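Local coordinates for protein UspA1 (Moraxella catarrhalis, PDB 3NTN) that probably mediates adhesion of Moraxella catarrhalis to host cells as a trimeric autotransporter adhesin of the outer membrane, with fibronectin and the receptor CEACAM1 as binding partners, at residues 1-6 / 14-20; 39-45 / 54-60. All blocks are in the same frame, centred on the assembly; numbering follows the deposited sequence.

Contact 1 (1-6 / 14-20); sequences YNEATI and GGYNQAK
The shortest sound polar bond between 1-6 and 14-20 runs from A19 N to E3 O, at 2.7 Å, with the donor nearly in line with the carbonyl bond. Q18 CA directs a CA-H...O contact at the same oxygen. On its other flank E3 uses its own N-H, and E3 N to N17 O measures 3.0 Å but is so bent that the bond counts as weak. This pair of bonds makes a single bridge between E3 and Q18.

Next to it a side chain replaces main-chain pairing. N2 OD1 accepts N17 N at 3.0 Å, in its own carbonyl plane, while N2 ND2 gives a hydrogen to G14 O at 2.9 Å, lying well above the plane of that carbonyl. Bonds at both the oxygen and the nitrogen fix the flip of the amide; chi1 of -62°, which sets CG beside the backbone N, carries it there. N17 copies the pose, its amide plane only 6° from that of N2, and its own amide bonds G13, G29 and N32. Equivalent residues stacked fifteen positions apart are what the coils of a YadA-like beta roll produce, and here residues 1-6 lie against the following coil at the N-terminal end of the modelled chain.

The two tyrosines follow the same repeat. Y1 and Y16 point the same way with planes 22° apart, but slippage puts the ring centroids 5.1 Å from each other and overlap is slight. Y1 CB instead sits over one face of Y16, a CH-pi contact 3.9 Å from the ring centroid. On the bridge, E3 CB packs alongside Q18 CG at 3.6 Å. E3 OE2 and K20 NZ, 4.8 Å apart, carry opposite charges without direct contact.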
loop_
_atom_site.group_PDB
_atom_site.type_symbol
_atom_site.label_atom_id
_atom_site.label_comp_id
_atom_site.label_asym_id
_atom_site.label_seq_id
_atom_site.Cartn_x
_atom_site.Cartn_y
_atom_site.Cartn_z
ATOM N N TYR B 1 32.108 28.692 -3.595
ATOM C CA TYR B 1 32.558 28.561 -5.019
ATOM C C TYR B 1 31.381 28.163 -5.923
ATOM O O TYR B 1 31.271 27.028 -6.420
ATOM C CB TYR B 1 33.756 27.605 -5.134
ATOM C CG TYR B 1 35.020 28.219 -4.594
ATOM C CD1 TYR B 1 35.942 28.817 -5.449
ATOM C CD2 TYR B 1 35.281 28.243 -3.216
ATOM C CE1 TYR B 1 37.115 29.401 -4.956
ATOM C CE2 TYR B 1 36.455 28.835 -2.707
ATOM C CZ TYR B 1 37.371 29.406 -3.589
ATOM O OH TYR B 1 38.531 29.994 -3.116
ATOM N N ASN B 2 30.499 29.135 -6.122
ATOM C CA ASN B 2 29.196 28.890 -6.721
ATOM C C ASN B 2 29.109 29.280 -8.200
ATOM O O ASN B 2 29.927 30.072 -8.691
ATOM C CB ASN B 2 28.115 29.543 -5.858
ATOM C CG ASN B 2 28.071 28.946 -4.445
ATOM O OD1 ASN B 2 28.084 27.725 -4.273
ATOM N ND2 ASN B 2 28.021 29.807 -3.434
ATOM N N GLU B 3 28.139 28.703 -8.909
ATOM C CA GLU B 3 28.101 28.826 -10.356
ATOM C C GLU B 3 26.677 28.928 -10.902
ATOM O O GLU B 3 25.958 27.926 -10.982
ATOM C CB GLU B 3 28.872 27.669 -11.006
ATOM C CG GLU B 3 29.189 27.862 -12.487
ATOM C CD GLU B 3 30.153 26.819 -13.022
ATOM O OE1 GLU B 3 31.205 26.594 -12.387
ATOM O OE2 GLU B 3 29.862 26.230 -14.084
ATOM N N ALA B 4 26.289 30.146 -11.288
ATOM C CA ALA B 4 24.970 30.402 -11.866
ATOM C C ALA B 4 24.988 31.383 -13.071
ATOM O O ALA B 4 24.580 32.548 -12.950
ATOM C CB ALA B 4 24.004 30.876 -10.776
ATOM N N THR B 5 25.431 30.887 -14.231
ATOM C CA THR B 5 25.546 31.716 -15.451
ATOM C C THR B 5 24.286 31.726 -16.327
ATOM O O THR B 5 23.876 32.777 -16.808
ATOM C CB THR B 5 26.781 31.322 -16.346
ATOM O OG1 THR B 5 26.827 29.894 -16.518
ATOM C CG2 THR B 5 28.111 31.834 -15.751
ATOM N N ILE B 6 23.677 30.552 -16.509
ATOM C CA ILE B 6 22.566 30.336 -17.466
ATOM C C ILE B 6 21.315 31.157 -17.156
ATOM O O ILE B 6 21.156 31.676 -16.049
ATOM C CB ILE B 6 22.154 28.840 -17.544
ATOM C CG1 ILE B 6 23.220 27.950 -16.893
ATOM C CG2 ILE B 6 21.812 28.436 -18.987
ATOM C CD1 ILE B 6 24.588 27.862 -17.618
ATOM N N GLY B 14 25.948 28.760 0.278
ATOM C CA GLY B 14 26.777 27.557 0.486
ATOM C C GLY B 14 28.073 27.509 -0.323
ATOM O O GLY B 14 28.528 28.514 -0.895
ATOM N N GLY B 15 28.692 26.329 -0.384
ATOM C CA GLY B 15 29.924 26.174 -1.145
ATOM C C GLY B 15 29.780 25.171 -2.269
ATOM O O GLY B 15 28.985 24.238 -2.149
ATOM N N TYR B 16 30.553 25.395 -3.345
ATOM C CA TYR B 16 30.738 24.476 -4.486
ATOM C C TYR B 16 29.443 23.996 -5.092
ATOM O O TYR B 16 29.368 22.847 -5.534
ATOM C CB TYR B 16 31.652 23.273 -4.142
ATOM C CG TYR B 16 33.049 23.690 -3.784
ATOM C CD1 TYR B 16 34.071 23.747 -4.752
ATOM C CD2 TYR B 16 33.347 24.098 -2.491
ATOM C CE1 TYR B 16 35.355 24.182 -4.409
ATOM C CE2 TYR B 16 34.619 24.533 -2.149
ATOM C CZ TYR B 16 35.614 24.571 -3.097
ATOM O OH TYR B 16 36.862 24.992 -2.682
ATOM N N ASN B 17 28.432 24.880 -5.087
ATOM C CA ASN B 17 27.117 24.626 -5.662
ATOM C C ASN B 17 27.058 25.114 -7.091
ATOM O O ASN B 17 27.672 26.089 -7.423
ATOM C CB ASN B 17 26.017 25.292 -4.829
ATOM C CG ASN B 17 25.870 24.654 -3.478
ATOM O OD1 ASN B 17 25.939 23.432 -3.344
ATOM N ND2 ASN B 17 25.678 25.473 -2.460
ATOM N N GLN B 18 26.323 24.426 -7.948
ATOM C CA GLN B 18 26.310 24.789 -9.343
ATOM C C GLN B 18 24.887 24.708 -9.837
ATOM O O GLN B 18 24.248 23.699 -9.668
ATOM C CB GLN B 18 27.222 23.844 -10.158
ATOM C CG GLN B 18 28.730 24.177 -10.091
ATOM C CD GLN B 18 29.632 22.992 -10.508
ATOM O OE1 GLN B 18 30.444 23.092 -11.448
ATOM N NE2 GLN B 18 29.488 21.864 -9.798
ATOM N N ALA B 19 24.376 25.769 -10.446
ATOM C CA ALA B 19 23.059 25.720 -11.067
ATOM C C ALA B 19 23.303 25.892 -12.565
ATOM O O ALA B 19 23.128 26.964 -13.115
ATOM C CB ALA B 19 22.185 26.793 -10.519
ATOM N N LYS B 20 23.760 24.831 -13.215
ATOM C CA LYS B 20 24.142 24.886 -14.639
ATOM C C LYS B 20 22.943 24.808 -15.598
ATOM O O LYS B 20 23.067 25.185 -16.751
ATOM C CB LYS B 20 25.139 23.775 -14.978
ATOM C CG LYS B 20 26.426 23.830 -14.162
ATOM C CD LYS B 20 27.195 22.519 -14.223
ATOM C CE LYS B 20 28.694 22.772 -14.396
ATOM N NZ LYS B 20 29.490 21.506 -14.460
#

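Contact 2 (39-45 / 54-60)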
loop_
_atom_site.group_PDB
_atom_site.type_symbol
_atom_site.label_atom_id
_atom_site.label_comp_id
_atom_site.label_asym_id
_atom_site.label_seq_id
_atom_site.Cartn_x
_atom_site.Cartn_y
_atom_site.Cartn_z
ATOM N N SER B 39 15.599 22.232 -13.019
ATOM C CA SER B 39 15.930 21.322 -11.906
ATOM C C SER B 39 16.048 22.108 -10.567
ATOM O O SER B 39 16.175 23.349 -10.536
ATOM C CB SER B 39 17.167 20.477 -12.191
ATOM O OG SER B 39 18.277 21.316 -12.410
ATOM N N THR B 40 15.947 21.387 -9.469
ATOM C CA THR B 40 15.930 22.052 -8.173
ATOM C C THR B 40 16.641 21.214 -7.117
ATOM O O THR B 40 16.354 20.036 -6.935
ATOM C CB THR B 40 14.471 22.310 -7.684
ATOM O OG1 THR B 40 13.788 23.155 -8.592
ATOM C CG2 THR B 40 14.449 22.961 -6.327
ATOM N N ILE B 41 17.557 21.840 -6.402
ATOM C CA ILE B 41 18.061 21.209 -5.181
ATOM C C ILE B 41 17.768 22.148 -4.032
ATOM O O ILE B 41 18.137 23.309 -4.064
ATOM C CB ILE B 41 19.523 20.826 -5.283
ATOM C CG1 ILE B 41 19.715 19.826 -6.431
ATOM C CG2 ILE B 41 20.052 20.271 -3.952
ATOM C CD1 ILE B 41 21.116 19.757 -6.954
ATOM N N ALA B 42 17.014 21.651 -3.066
ATOM C CA ALA B 42 16.589 22.443 -1.964
ATOM C C ALA B 42 17.786 22.687 -1.008
ATOM O O ALA B 42 17.844 23.729 -0.366
ATOM C CB ALA B 42 15.468 21.773 -1.235
ATOM N N GLY B 43 18.736 21.744 -0.946
ATOM C CA GLY B 43 19.819 21.824 0.037
ATOM C C GLY B 43 20.417 20.478 0.378
ATOM O O GLY B 43 20.117 19.453 -0.246
ATOM N N GLY B 44 21.260 20.462 1.396
ATOM C CA GLY B 44 21.972 19.268 1.785
ATOM C C GLY B 44 23.297 19.269 1.065
ATOM O O GLY B 44 23.867 20.324 0.815
ATOM N N ARG B 45 23.768 18.090 0.690
ATOM C CA ARG B 45 25.182 17.873 0.385
ATOM C C ARG B 45 25.308 16.795 -0.662
ATOM O O ARG B 45 24.675 15.761 -0.553
ATOM C CB ARG B 45 25.921 17.429 1.660
ATOM C CG ARG B 45 27.446 17.089 1.429
ATOM C CD ARG B 45 28.291 17.054 2.731
ATOM N NE ARG B 45 27.836 16.046 3.699
ATOM C CZ ARG B 45 28.261 14.780 3.733
ATOM N NH1 ARG B 45 29.139 14.351 2.835
ATOM N NH2 ARG B 45 27.802 13.925 4.659
ATOM N N SER B 54 13.395 18.108 -12.206
ATOM C CA SER B 54 13.720 17.238 -11.126
ATOM C C SER B 54 13.909 17.964 -9.774
ATOM O O SER B 54 13.988 19.182 -9.678
ATOM C CB SER B 54 14.981 16.416 -11.462
ATOM O OG SER B 54 16.115 17.267 -11.600
ATOM N N PHE B 55 13.943 17.194 -8.712
ATOM C CA PHE B 55 13.992 17.757 -7.412
ATOM C C PHE B 55 14.740 16.793 -6.508
ATOM O O PHE B 55 14.424 15.620 -6.477
ATOM C CB PHE B 55 12.580 18.017 -6.879
ATOM C CG PHE B 55 12.570 18.523 -5.466
ATOM C CD1 PHE B 55 12.754 19.870 -5.188
ATOM C CD2 PHE B 55 12.440 17.623 -4.396
ATOM C CE1 PHE B 55 12.779 20.367 -3.798
ATOM C CE2 PHE B 55 12.457 18.077 -3.039
ATOM C CZ PHE B 55 12.628 19.463 -2.745
ATOM N N ALA B 56 15.764 17.283 -5.811
ATOM C CA ALA B 56 16.499 16.478 -4.818
ATOM C C ALA B 56 16.666 17.321 -3.576
ATOM O O ALA B 56 16.764 18.533 -3.657
ATOM C CB ALA B 56 17.902 16.053 -5.375
ATOM N N ALA B 57 16.645 16.687 -2.398
ATOM C CA ALA B 57 17.127 17.341 -1.157
ATOM C C ALA B 57 17.697 16.273 -0.214
ATOM O O ALA B 57 17.225 15.158 -0.217
ATOM C CB ALA B 57 15.989 18.088 -0.512
ATOM N N GLY B 58 18.677 16.618 0.602
ATOM C CA GLY B 58 19.210 15.718 1.603
ATOM C C GLY B 58 20.664 15.432 1.268
ATOM O O GLY B 58 21.392 16.321 0.813
ATOM N N ILE B 59 21.101 14.180 1.464
ATOM C CA ILE B 59 22.465 13.872 1.236
ATOM C C ILE B 59 22.613 12.825 0.129
ATOM O O ILE B 59 22.004 11.725 0.180
ATOM C CB ILE B 59 23.140 13.382 2.519
ATOM C CG1 ILE B 59 23.196 14.490 3.551
ATOM C CG2 ILE B 59 24.556 12.829 2.221
ATOM C CD1 ILE B 59 23.637 13.986 4.939
ATOM N N ASP B 60 23.411 13.170 -0.884
ATOM C CA ASP B 60 23.874 12.193 -1.876
ATOM C C ASP B 60 22.766 11.597 -2.784
ATOM O O ASP B 60 22.812 10.422 -3.144
ATOM C CB ASP B 60 24.751 11.067 -1.203
ATOM C CG ASP B 60 25.773 10.479 -2.171
ATOM O OD1 ASP B 60 25.890 10.968 -3.319
ATOM O OD2 ASP B 60 26.440 9.504 -1.830
HETATM O O HOH W 1 12.472 21.489 -9.978
#
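Main-chain hydrogen bonds carry most of the pairing of 39-45 with 54-60, which run parallel in register as far as I41 and A56. A56 N reaches T40 O at 3.0 Å and A42 N reaches A56 O at 3.2 Å; T40 N to S54 O is weak. A one-residue shift between I41 and G44, a beta bulge, then moves the pairing round the corner, where G58 N bonds G43 O at 3.3 Å. Pairing resumes as R45 N to G58 O, at 3.0 Å, and D60 N to R45 O. Positive phi angles at G43, G44 and G58 mark this turn of the parallel beta roll, to which the YadA-type head repeats belong.

S39 and S54 occupy matching positions on successive coils, with nearly equal chi1 (60° and 64°). S39 CB lies 3.4 Å from S54 OG, and the two hydroxyls bond G36 O and G51 O respectively. A water donates to S54 O; its link to T40 OG1 is too short to be more than doubtful.

Among apolar contacts, I41 CG1 and A56 CB meet loosely on one face of the sheet. On the face of T40 and F55, T40 CG2 comes at the edge of the F55 ring, 3.7 Å from CD1. With CG anti to the backbone N (chi1 176°), that ring also extends to A42. Near the corner, A42 CB is 3.8 Å from A57 CB. F55 of the second subunit packs on A42, F55 and A57.

R45 closes segment 39-45: I59 CG2 sits 4.2 Å above the plane of its guanidinium, offset toward the rim, while R45 NE makes a salt bridge to D38 of the second subunit. Main-chain bonds therefore join successive coils, whereas phenylalanine packing and the R45 bridge to D38 of the second subunit join the chains.

Contacts 1 and 2 sample one roll, joining coils whose matching residues are fifteen positions apart throughout contact 1 and in contact 2 up to the bulge, fourteen beyond it. Their centres are 13 Å from each other and their nearest atoms about 6 Å, without touching. N32 links the two: its backbone N gives to N17 OD1 of contact 1 and its side-chain ND2 to G44 O of contact 2. Contact 1, centred 37 Å from the chain's centre, is partly buried near the N-terminal end, whereas contact 2, at 25 Å, is buried; both touch the second subunit. The nickel site at H216 and H220 belongs to the opposite, C-terminal end of the chain.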